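Local coordinates for glucose-binding protein (Thermus thermophilus HB27, PDB 2B3F) that binds galactose and glucose in the cleft between its two lobes, probably delivering the sugar to a binding-protein-dependent transport system, at residues A42-N45 and A46-V49; A352-S355 and F356-Q359; F63-A67 and G68-I72; A48-K51 and T52-G56. All coordinates share one frame; numbering follows the deposited sequence.

Contact 1: residues A42-N45 and A46-V49. With GAL (beta-D-galactopyranose), chain G.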
loop_
_atom_site.group_PDB
_atom_site.type_symbol
_atom_site.label_atom_id
_atom_site.label_comp_id
_atom_site.label_asym_id
_atom_site.label_seq_id
_atom_site.Cartn_x
_atom_site.Cartn_y
_atom_site.Cartn_z
ATOM N N ALA A 42 -0.830 -1.529 -7.561
ATOM C CA ALA A 42 0.395 -1.459 -6.755
ATOM C C ALA A 42 1.624 -0.936 -7.492
ATOM O O ALA A 42 2.759 -1.073 -7.009
ATOM C CB ALA A 42 0.726 -2.820 -6.091
ATOM N N GLY A 43 1.420 -0.305 -8.643
ATOM C CA GLY A 43 2.519 0.371 -9.324
ATOM C C GLY A 43 3.555 -0.507 -10.000
ATOM O O GLY A 43 4.586 -0.023 -10.430
ATOM N N VAL A 44 3.259 -1.796 -10.134
ATOM C CA VAL A 44 4.208 -2.705 -10.774
ATOM C C VAL A 44 4.474 -2.202 -12.188
ATOM O O VAL A 44 5.640 -2.067 -12.592
ATOM C CB VAL A 44 3.706 -4.169 -10.771
ATOM C CG1 VAL A 44 4.738 -5.090 -11.440
ATOM C CG2 VAL A 44 3.361 -4.607 -9.345
ATOM N N ASN A 45 3.419 -1.919 -12.945
ATOM C CA ASN A 45 3.611 -1.425 -14.317
ATOM C C ASN A 45 4.162 0.000 -14.346
ATOM O O ASN A 45 4.999 0.327 -15.175
ATOM C CB ASN A 45 2.315 -1.513 -15.133
ATOM C CG ASN A 45 1.888 -2.950 -15.399
ATOM O OD1 ASN A 45 2.720 -3.874 -15.396
ATOM N ND2 ASN A 45 0.588 -3.146 -15.627
ATOM N N ALA A 46 3.690 0.839 -13.435
ATOM C CA ALA A 46 4.119 2.249 -13.399
ATOM C C ALA A 46 5.628 2.364 -13.172
ATOM O O ALA A 46 6.298 3.224 -13.770
ATOM C CB ALA A 46 3.375 3.007 -12.321
ATOM N N ARG A 47 6.140 1.503 -12.302
ATOM C CA ARG A 47 7.584 1.397 -11.970
ATOM C C ARG A 47 8.397 1.190 -13.260
ATOM O O ARG A 47 9.399 1.875 -13.514
ATOM C CB ARG A 47 7.726 0.208 -11.002
ATOM C CG ARG A 47 8.981 -0.038 -10.205
ATOM C CD ARG A 47 8.612 -0.949 -8.967
ATOM N NE ARG A 47 7.795 -0.179 -7.995
ATOM C CZ ARG A 47 6.725 -0.608 -7.309
ATOM N NH1 ARG A 47 6.245 -1.842 -7.435
ATOM N NH2 ARG A 47 6.091 0.245 -6.504
ATOM N N ALA A 48 7.925 0.282 -14.106
ATOM C CA ALA A 48 8.618 -0.061 -15.330
ATOM C C ALA A 48 8.584 1.073 -16.356
ATOM O O ALA A 48 9.593 1.359 -17.009
ATOM C CB ALA A 48 8.035 -1.343 -15.927
ATOM N N VAL A 49 7.432 1.708 -16.517
ATOM C CA VAL A 49 7.311 2.808 -17.472
ATOM C C VAL A 49 8.123 4.028 -16.980
ATOM O O VAL A 49 8.816 4.693 -17.764
ATOM C CB VAL A 49 5.853 3.176 -17.692
ATOM C CG1 VAL A 49 5.733 4.443 -18.523
ATOM C CG2 VAL A 49 5.128 1.978 -18.340
HETATM C C1 GAL G . -0.529 0.943 -3.575
HETATM C C2 GAL G . -0.737 2.463 -3.583
HETATM C C3 GAL G . -2.202 2.838 -3.406
HETATM C C4 GAL G . -3.088 2.090 -4.406
HETATM C C5 GAL G . -2.709 0.590 -4.376
HETATM C C6 GAL G . -3.509 -0.291 -5.350
HETATM O O1 GAL G . 0.807 0.612 -3.807
HETATM O O2 GAL G . 0.088 3.053 -2.566
HETATM O O3 GAL G . -2.372 4.237 -3.578
HETATM O O4 GAL G . -2.888 2.676 -5.665
HETATM O O5 GAL G . -1.338 0.390 -4.620
HETATM O O6 GAL G . -3.114 -0.053 -6.667
HETATM O O HOH W 1 4.177 -1.042 -4.664
#

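Contact 2: residues A352-S355 and F356-Q359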
loop_
_atom_site.group_PDB
_atom_site.type_symbol
_atom_site.label_atom_id
_atom_site.label_comp_id
_atom_site.label_asym_id
_atom_site.label_seq_id
_atom_site.Cartn_x
_atom_site.Cartn_y
_atom_site.Cartn_z
ATOM N N ALA A 352 11.818 -1.930 2.089
ATOM C CA ALA A 352 12.830 -2.532 1.229
ATOM C C ALA A 352 12.969 -1.777 -0.076
ATOM O O ALA A 352 11.990 -1.292 -0.637
ATOM C CB ALA A 352 12.465 -3.987 0.922
ATOM N N PRO A 353 14.192 -1.739 -0.614
ATOM C CA PRO A 353 14.374 -1.074 -1.893
ATOM C C PRO A 353 13.725 -1.824 -3.041
ATOM O O PRO A 353 13.456 -3.017 -2.914
ATOM C CB PRO A 353 15.889 -1.058 -2.059
ATOM C CG PRO A 353 16.356 -2.214 -1.287
ATOM C CD PRO A 353 15.436 -2.333 -0.111
ATOM N N GLU A 354 13.490 -1.126 -4.147
ATOM C CA GLU A 354 12.902 -1.743 -5.340
ATOM C C GLU A 354 13.692 -2.956 -5.856
ATOM O O GLU A 354 13.106 -3.883 -6.418
ATOM C CB GLU A 354 12.720 -0.695 -6.446
ATOM C CG GLU A 354 11.607 0.323 -6.097
ATOM C CD GLU A 354 11.138 1.178 -7.274
ATOM O OE1 GLU A 354 12.008 1.637 -8.052
ATOM O OE2 GLU A 354 9.886 1.389 -7.408
ATOM N N SER A 355 15.007 -2.949 -5.656
ATOM C CA SER A 355 15.872 -4.074 -6.046
ATOM C C SER A 355 15.367 -5.382 -5.435
ATOM O O SER A 355 15.332 -6.422 -6.098
ATOM C CB SER A 355 17.305 -3.810 -5.592
ATOM O OG SER A 355 17.400 -3.650 -4.195
ATOM N N PHE A 356 14.952 -5.312 -4.171
ATOM C CA PHE A 356 14.382 -6.462 -3.493
ATOM C C PHE A 356 12.894 -6.633 -3.841
ATOM O O PHE A 356 12.456 -7.737 -4.176
ATOM C CB PHE A 356 14.546 -6.311 -1.979
ATOM C CG PHE A 356 14.062 -7.497 -1.213
ATOM C CD1 PHE A 356 14.916 -8.537 -0.889
ATOM C CD2 PHE A 356 12.730 -7.600 -0.852
ATOM C CE1 PHE A 356 14.456 -9.630 -0.186
ATOM C CE2 PHE A 356 12.265 -8.710 -0.166
ATOM C CZ PHE A 356 13.136 -9.735 0.146
ATOM N N MET A 357 12.109 -5.558 -3.742
ATOM C CA MET A 357 10.664 -5.622 -4.048
ATOM C C MET A 357 10.370 -6.271 -5.393
ATOM O O MET A 357 9.452 -7.086 -5.521
ATOM C CB MET A 357 10.020 -4.235 -4.069
ATOM C CG MET A 357 10.050 -3.497 -2.751
ATOM S SD MET A 357 9.572 -1.750 -2.950
ATOM C CE MET A 357 7.890 -1.949 -3.530
ATOM N N SER A 358 11.133 -5.881 -6.409
ATOM C CA SER A 358 10.881 -6.348 -7.774
ATOM C C SER A 358 11.163 -7.847 -7.915
ATOM O O SER A 358 10.568 -8.506 -8.749
ATOM C CB SER A 358 11.719 -5.556 -8.774
ATOM O OG SER A 358 13.108 -5.778 -8.542
ATOM N N GLN A 359 12.040 -8.385 -7.086
ATOM C CA GLN A 359 12.401 -9.800 -7.171
ATOM C C GLN A 359 11.527 -10.653 -6.257
ATOM O O GLN A 359 11.439 -11.866 -6.416
ATOM C CB GLN A 359 13.870 -9.963 -6.854
ATOM C CG GLN A 359 14.743 -9.343 -7.931
ATOM C CD GLN A 359 16.164 -9.754 -7.801
ATOM O OE1 GLN A 359 16.539 -10.848 -8.232
ATOM N NE2 GLN A 359 16.969 -8.914 -7.180
#

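Contact 3: residues F63-A67 and G68-I72. With GAL (beta-D-galactopyranose), chain G.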
loop_
_atom_site.group_PDB
_atom_site.type_symbol
_atom_site.label_atom_id
_atom_site.label_comp_id
_atom_site.label_asym_id
_atom_site.label_seq_id
_atom_site.Cartn_x
_atom_site.Cartn_y
_atom_site.Cartn_z
ATOM N N PHE A 63 5.873 12.384 -9.897
ATOM C CA PHE A 63 5.381 11.002 -9.983
ATOM C C PHE A 63 5.034 10.434 -8.615
ATOM O O PHE A 63 5.680 10.726 -7.583
ATOM C CB PHE A 63 6.353 10.096 -10.738
ATOM C CG PHE A 63 7.716 9.983 -10.108
ATOM C CD1 PHE A 63 7.964 9.096 -9.061
ATOM C CD2 PHE A 63 8.777 10.719 -10.621
ATOM C CE1 PHE A 63 9.236 8.981 -8.501
ATOM C CE2 PHE A 63 10.047 10.602 -10.078
ATOM C CZ PHE A 63 10.287 9.727 -9.021
ATOM N N GLN A 64 3.977 9.640 -8.604
ATOM C CA GLN A 64 3.587 8.905 -7.421
ATOM C C GLN A 64 4.711 7.955 -6.998
ATOM O O GLN A 64 5.261 7.197 -7.804
ATOM C CB GLN A 64 2.327 8.095 -7.716
ATOM C CG GLN A 64 1.800 7.327 -6.549
ATOM C CD GLN A 64 0.633 6.386 -6.930
ATOM O OE1 GLN A 64 0.142 6.434 -8.049
ATOM N NE2 GLN A 64 0.206 5.561 -5.990
ATOM N N VAL A 65 5.070 8.024 -5.728
ATOM C CA VAL A 65 6.150 7.218 -5.194
ATOM C C VAL A 65 5.926 6.951 -3.722
ATOM O O VAL A 65 5.449 7.794 -2.968
ATOM C CB VAL A 65 7.518 7.888 -5.434
ATOM C CG1 VAL A 65 7.578 9.266 -4.785
ATOM C CG2 VAL A 65 8.688 6.989 -5.002
ATOM N N HIS A 66 6.264 5.744 -3.311
ATOM C CA HIS A 66 6.093 5.365 -1.943
ATOM C C HIS A 66 7.171 5.928 -1.035
ATOM O O HIS A 66 8.358 5.804 -1.309
ATOM C CB HIS A 66 6.090 3.841 -1.791
ATOM C CG HIS A 66 4.843 3.199 -2.306
ATOM N ND1 HIS A 66 4.865 2.150 -3.192
ATOM C CD2 HIS A 66 3.541 3.457 -2.054
ATOM C CE1 HIS A 66 3.626 1.776 -3.456
ATOM N NE2 HIS A 66 2.800 2.546 -2.774
ATOM N N ALA A 67 6.735 6.467 0.092
ATOM C CA ALA A 67 7.685 6.916 1.118
ATOM C C ALA A 67 8.456 5.716 1.661
ATOM O O ALA A 67 7.877 4.644 1.900
ATOM C CB ALA A 67 6.955 7.617 2.240
ATOM N N GLY A 68 9.752 5.909 1.867
ATOM C CA GLY A 68 10.617 4.885 2.441
ATOM C C GLY A 68 11.655 4.422 1.437
ATOM O O GLY A 68 12.097 5.191 0.586
ATOM N N MET A 69 12.028 3.139 1.527
ATOM C CA MET A 69 13.123 2.614 0.727
ATOM C C MET A 69 12.845 2.598 -0.751
ATOM O O MET A 69 13.770 2.679 -1.528
ATOM C CB MET A 69 13.530 1.232 1.214
ATOM C CG MET A 69 14.169 1.262 2.570
ATOM S SD MET A 69 15.657 2.303 2.582
ATOM C CE MET A 69 16.025 2.345 4.330
ATOM N N GLU A 70 11.576 2.524 -1.161
ATOM C CA GLU A 70 11.261 2.611 -2.594
ATOM C C GLU A 70 11.754 3.942 -3.157
ATOM O O GLU A 70 12.429 3.988 -4.183
ATOM C CB GLU A 70 9.750 2.443 -2.831
ATOM C CG GLU A 70 9.289 2.658 -4.272
ATOM C CD GLU A 70 7.787 2.540 -4.430
ATOM O OE1 GLU A 70 7.302 1.480 -3.937
ATOM O OE2 GLU A 70 7.106 3.486 -5.010
ATOM N N LEU A 71 11.362 5.027 -2.494
ATOM C CA LEU A 71 11.793 6.374 -2.890
ATOM C C LEU A 71 13.316 6.494 -2.856
ATOM O O LEU A 71 13.951 6.920 -3.822
ATOM C CB LEU A 71 11.198 7.387 -1.918
ATOM C CG LEU A 71 11.675 8.845 -1.952
ATOM C CD1 LEU A 71 11.295 9.525 -3.252
ATOM C CD2 LEU A 71 11.071 9.556 -0.760
ATOM N N ILE A 72 13.889 6.145 -1.713
ATOM C CA ILE A 72 15.303 6.428 -1.479
ATOM C C ILE A 72 16.209 5.612 -2.398
ATOM O O ILE A 72 17.112 6.150 -3.034
ATOM C CB ILE A 72 15.682 6.206 0.003
ATOM C CG1 ILE A 72 14.901 7.157 0.928
ATOM C CG2 ILE A 72 17.184 6.394 0.216
ATOM C CD1 ILE A 72 14.874 8.606 0.530
HETATM C C1 GAL G . -0.529 0.943 -3.575
HETATM C C2 GAL G . -0.737 2.463 -3.583
HETATM C C3 GAL G . -2.202 2.838 -3.406
HETATM C C4 GAL G . -3.088 2.090 -4.406
HETATM C C5 GAL G . -2.709 0.590 -4.376
HETATM C C6 GAL G . -3.509 -0.291 -5.350
HETATM O O1 GAL G . 0.807 0.612 -3.807
HETATM O O2 GAL G . 0.088 3.053 -2.566
HETATM O O3 GAL G . -2.372 4.237 -3.578
HETATM O O4 GAL G . -2.888 2.676 -5.665
HETATM O O5 GAL G . -1.338 0.390 -4.620
HETATM O O6 GAL G . -3.114 -0.053 -6.667
HETATM O O HOH W 2 7.309 5.065 -7.836
#

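Contact 4: residues A48-K51 and T52-G56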
loop_
_atom_site.group_PDB
_atom_site.type_symbol
_atom_site.label_atom_id
_atom_site.label_comp_id
_atom_site.label_asym_id
_atom_site.label_seq_id
_atom_site.Cartn_x
_atom_site.Cartn_y
_atom_site.Cartn_z
ATOM N N ALA A 48 7.925 0.282 -14.106
ATOM C CA ALA A 48 8.618 -0.061 -15.330
ATOM C C ALA A 48 8.584 1.073 -16.356
ATOM O O ALA A 48 9.593 1.359 -17.009
ATOM C CB ALA A 48 8.035 -1.343 -15.927
ATOM N N VAL A 49 7.432 1.708 -16.517
ATOM C CA VAL A 49 7.311 2.808 -17.472
ATOM C C VAL A 49 8.123 4.028 -16.980
ATOM O O VAL A 49 8.816 4.693 -17.764
ATOM C CB VAL A 49 5.853 3.176 -17.692
ATOM C CG1 VAL A 49 5.733 4.443 -18.523
ATOM C CG2 VAL A 49 5.128 1.978 -18.340
ATOM N N LEU A 50 8.066 4.293 -15.681
ATOM C CA LEU A 50 8.839 5.409 -15.121
ATOM C C LEU A 50 10.321 5.197 -15.362
ATOM O O LEU A 50 11.031 6.134 -15.735
ATOM C CB LEU A 50 8.577 5.568 -13.627
ATOM C CG LEU A 50 9.286 6.757 -12.955
ATOM C CD1 LEU A 50 8.807 8.050 -13.548
ATOM C CD2 LEU A 50 9.012 6.728 -11.485
ATOM N N LYS A 51 10.783 3.968 -15.157
ATOM C CA LYS A 51 12.186 3.626 -15.402
ATOM C C LYS A 51 12.626 3.986 -16.834
ATOM O O LYS A 51 13.663 4.614 -17.034
ATOM C CB LYS A 51 12.424 2.157 -15.106
ATOM C CG LYS A 51 13.849 1.720 -15.259
ATOM C CD LYS A 51 14.064 0.401 -14.548
ATOM C CE LYS A 51 15.181 -0.402 -15.192
ATOM N NZ LYS A 51 15.362 -1.724 -14.470
ATOM N N THR A 52 11.805 3.633 -17.820
ATOM C CA THR A 52 12.077 3.984 -19.208
ATOM C C THR A 52 12.169 5.506 -19.391
ATOM O O THR A 52 13.070 6.011 -20.049
ATOM C CB THR A 52 10.953 3.430 -20.113
ATOM O OG1 THR A 52 10.876 2.011 -19.925
ATOM C CG2 THR A 52 11.223 3.760 -21.585
ATOM N N ARG A 53 11.228 6.228 -18.799
ATOM C CA ARG A 53 11.202 7.688 -18.905
ATOM C C ARG A 53 12.384 8.346 -18.231
ATOM O O ARG A 53 13.052 9.196 -18.825
ATOM C CB ARG A 53 9.916 8.245 -18.313
ATOM C CG ARG A 53 8.752 7.964 -19.197
ATOM C CD ARG A 53 7.599 8.804 -18.873
ATOM N NE ARG A 53 7.887 10.212 -19.111
ATOM C CZ ARG A 53 6.964 11.158 -19.061
ATOM N NH1 ARG A 53 5.712 10.837 -18.802
ATOM N NH2 ARG A 53 7.309 12.421 -19.266
ATOM N N MET A 54 12.657 7.930 -17.000
ATOM C CA MET A 54 13.741 8.522 -16.230
ATOM C C MET A 54 15.091 8.226 -16.884
ATOM O O MET A 54 15.910 9.131 -17.063
ATOM C CB MET A 54 13.710 8.004 -14.797
ATOM C CG MET A 54 12.501 8.485 -13.991
ATOM S SD MET A 54 12.428 10.289 -13.674
ATOM C CE MET A 54 13.479 10.394 -12.259
ATOM N N LEU A 55 15.334 6.979 -17.270
ATOM C CA LEU A 55 16.625 6.651 -17.900
ATOM C C LEU A 55 16.763 7.292 -19.294
ATOM O O LEU A 55 17.865 7.553 -19.766
ATOM C CB LEU A 55 16.828 5.123 -17.950
ATOM C CG LEU A 55 16.951 4.390 -16.609
ATOM C CD1 LEU A 55 17.044 2.871 -16.827
ATOM C CD2 LEU A 55 18.135 4.895 -15.810
ATOM N N GLY A 56 15.642 7.526 -19.963
ATOM C CA GLY A 56 15.653 8.182 -21.267
ATOM C C GLY A 56 15.834 9.685 -21.161
ATOM O O GLY A 56 15.922 10.378 -22.195
#

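Contact 1: residues A42-N45 and A46-V49
The carbonyl oxygen of G43 serves two groups of R47. G43 O accepts the first hydrogen bond of helix 44-55 from R47 N (2.9 Å, 160° at the hydrogen), and it also lies 3.8 Å above the middle of the R47 guanidinium plane, on one of its two faces. The arginine comes to lie there because CG stands anti to the backbone N (chi1 -166°) and the chain then bends at chi3, which turns NE, CZ and both terminal nitrogens back along the helix start. A water in the guanidinium plane accepts from R47 NH2 at 3.0 Å and donates to A42 O at 2.7 Å, tying the arginine to the residue that meets the sugar. That residue uses its backbone: A42 N points an almost straight N-H at O6 of galactose, 2.9 Å and 177°. The arrangement is a sugar-binding loop running directly into a helix N-terminus, with G43 as N-cap at positive phi, a conformation readily adopted by a residue without a side chain. Two residues on, V49 N bonds to N45 O at 3.1 Å. The charge of R47 is answered by salt bridges to E354 and E70, while N45 ND2 reaches back to T39 O.

Contact 2: residues A352-S355 and F356-Q359
Two different chi1 settings send F356 and M357 separate ways from one helix start: F356 CG stands anti to the backbone N (chi1 -176°), whereas M357 CG lies beside its own N (chi1 -63°) and the chain bends only at chi3. The F356 ring thereby points off the helix and passes A352, whose CB approaches F356 CD2 obliquely at 4.0 Å. The thioether instead folds back along the backbone ahead of the helix, with M357 SD 3.4 Å from A352 O. P353 is the N-cap, and P353 O takes a nearly straight bond from M357 N (3.0 Å, 175°), the donor lying in the carbonyl plane; F356 N adds a weak one to the same oxygen.

The next carbonyl is held twice by a single residue. S358 N and S358 OG both donate to E354 O at 2.8 Å, arriving from opposite faces of its plane, so the hydroxyl proton is used within its own helix. A bond back to the carbonyl four residues earlier is common for serine and threonine in helices. Q359 makes a bond of its own, NE2 donating to S355 O at 3.2 Å with the oxygen almost in the amide plane.

One side of this first turn of helix 354-370 is buried, while S358 is exposed. E354, the partner of R47, also bonds to T74, and with M357 it touches E70 of helix 69-76; F356 meets W190 edge-to-face and, together with S355 and Q359, packs on helix 373-387.

Contact 3: residues F63-A67 and G68-I72
Strand 62-66 delivers a pocket histidine at its C-terminal end, and the helix that follows at once, 69-76, supplies the carboxylate that holds it. H66 ND1 donates to E70 OE1 at 2.6 Å (160°), with the oxygen in the ring plane and the bond arriving on the syn side of the carboxylate, though well out of its plane. The two planes are turned 68° apart, so ring and carboxylate do not stack. Because the glutamate chain is extended, with CG anti to the backbone N (chi1 174°), its other oxygen reaches the strand itself: E70 OE2 accepts from H66 N at 2.9 Å, met from well above the carboxylate plane. A water adds a third link, donating to E70 OE2 and to Q64 O.

One residue thus holds both the backbone N-H and the ring of H66, which limits the ring's rotation and commits ND1 as a donor. The other ring nitrogen, H66 NE2, then donates to O2 of galactose at 2.8 Å. With both ring nitrogens acting as donors and a carboxylate at one edge, the imidazole may be polarised or carry positive charge. The positive charge of R47 beside E70 would temper that effect, and the W8 ring meets the histidine steeply.

Away from the sugar, V65 crosses L71 at about a right angle, V65 CG2 lying 4.0 Å from L71 CB. At the turn G68 is the N-cap. Ligand-contacting residues at the C-terminal ends of strands in an alpha/beta lobe, leading into the next helix, are typical of periplasmic binding proteins; E70 is here the second-shell acid.

Contact 4: residues A48-K51 and T52-G56
L50 and M54 lie side by side and point the same way, one helical turn apart, as do K51 and L55 on a neighbouring stripe of helix 44-55. In the first pair L50 CD1 rests against M54 CG at 3.7 Å. The methionine bends at both chi2 and chi3, so its thioether end leads off the helix while CG stays beside the leucine branch. In the second pair the contact is alongside: K51 CG meets L55 CD1 at 3.7 Å. The lysine CG, anti to the backbone N (chi1 -177°), sets this first touch, and the extended chain brings CE near the same methyl. L55 CG is instead beside its own N, a setting that also lays L55 CG 3.3 Å from K51 O.

The backbone beneath is regular alpha-helix, with M54 N to L50 O its shortest bond at 2.7 Å and L55 N to K51 O following at 2.9 Å. G56 ends the run just after the last helical residue.

The two stripes face different surroundings. L50 and M54 are buried, both against F63 of strand 62-66 and W75 of helix 69-76, and L50 adds F6 of strand 2-7, so they join the helix to the sheet. R53 turns its polar end away to D58 O and, through a salt bridge, to E4 of strand 2-7; K51 lies exposed at the outer surface, while its partner L55 still touches W75.

Overall arrangement
Contacts 1, 4, 3 and 2 follow in that order along the chain. The first two share helix 44-55, overlap at A48 and V49, and have centres about 10 Å apart; strand 62-66 and helix 69-76 of contact 3 come next, and contact 2 joins from far along the sequence. Three of them converge on a charged cluster: R47 of contact 1 bridges E354 of contact 2 and E70 of contact 3, with about 12 to 13 Å between the centres of these contacts. Contact 4 lies outward, tied to contact 3 through F63 but touching nothing of contact 2. Contacts 1 and 3 both reach galactose, so the R47 cluster links sugar-binding elements to the start of helix 354-370.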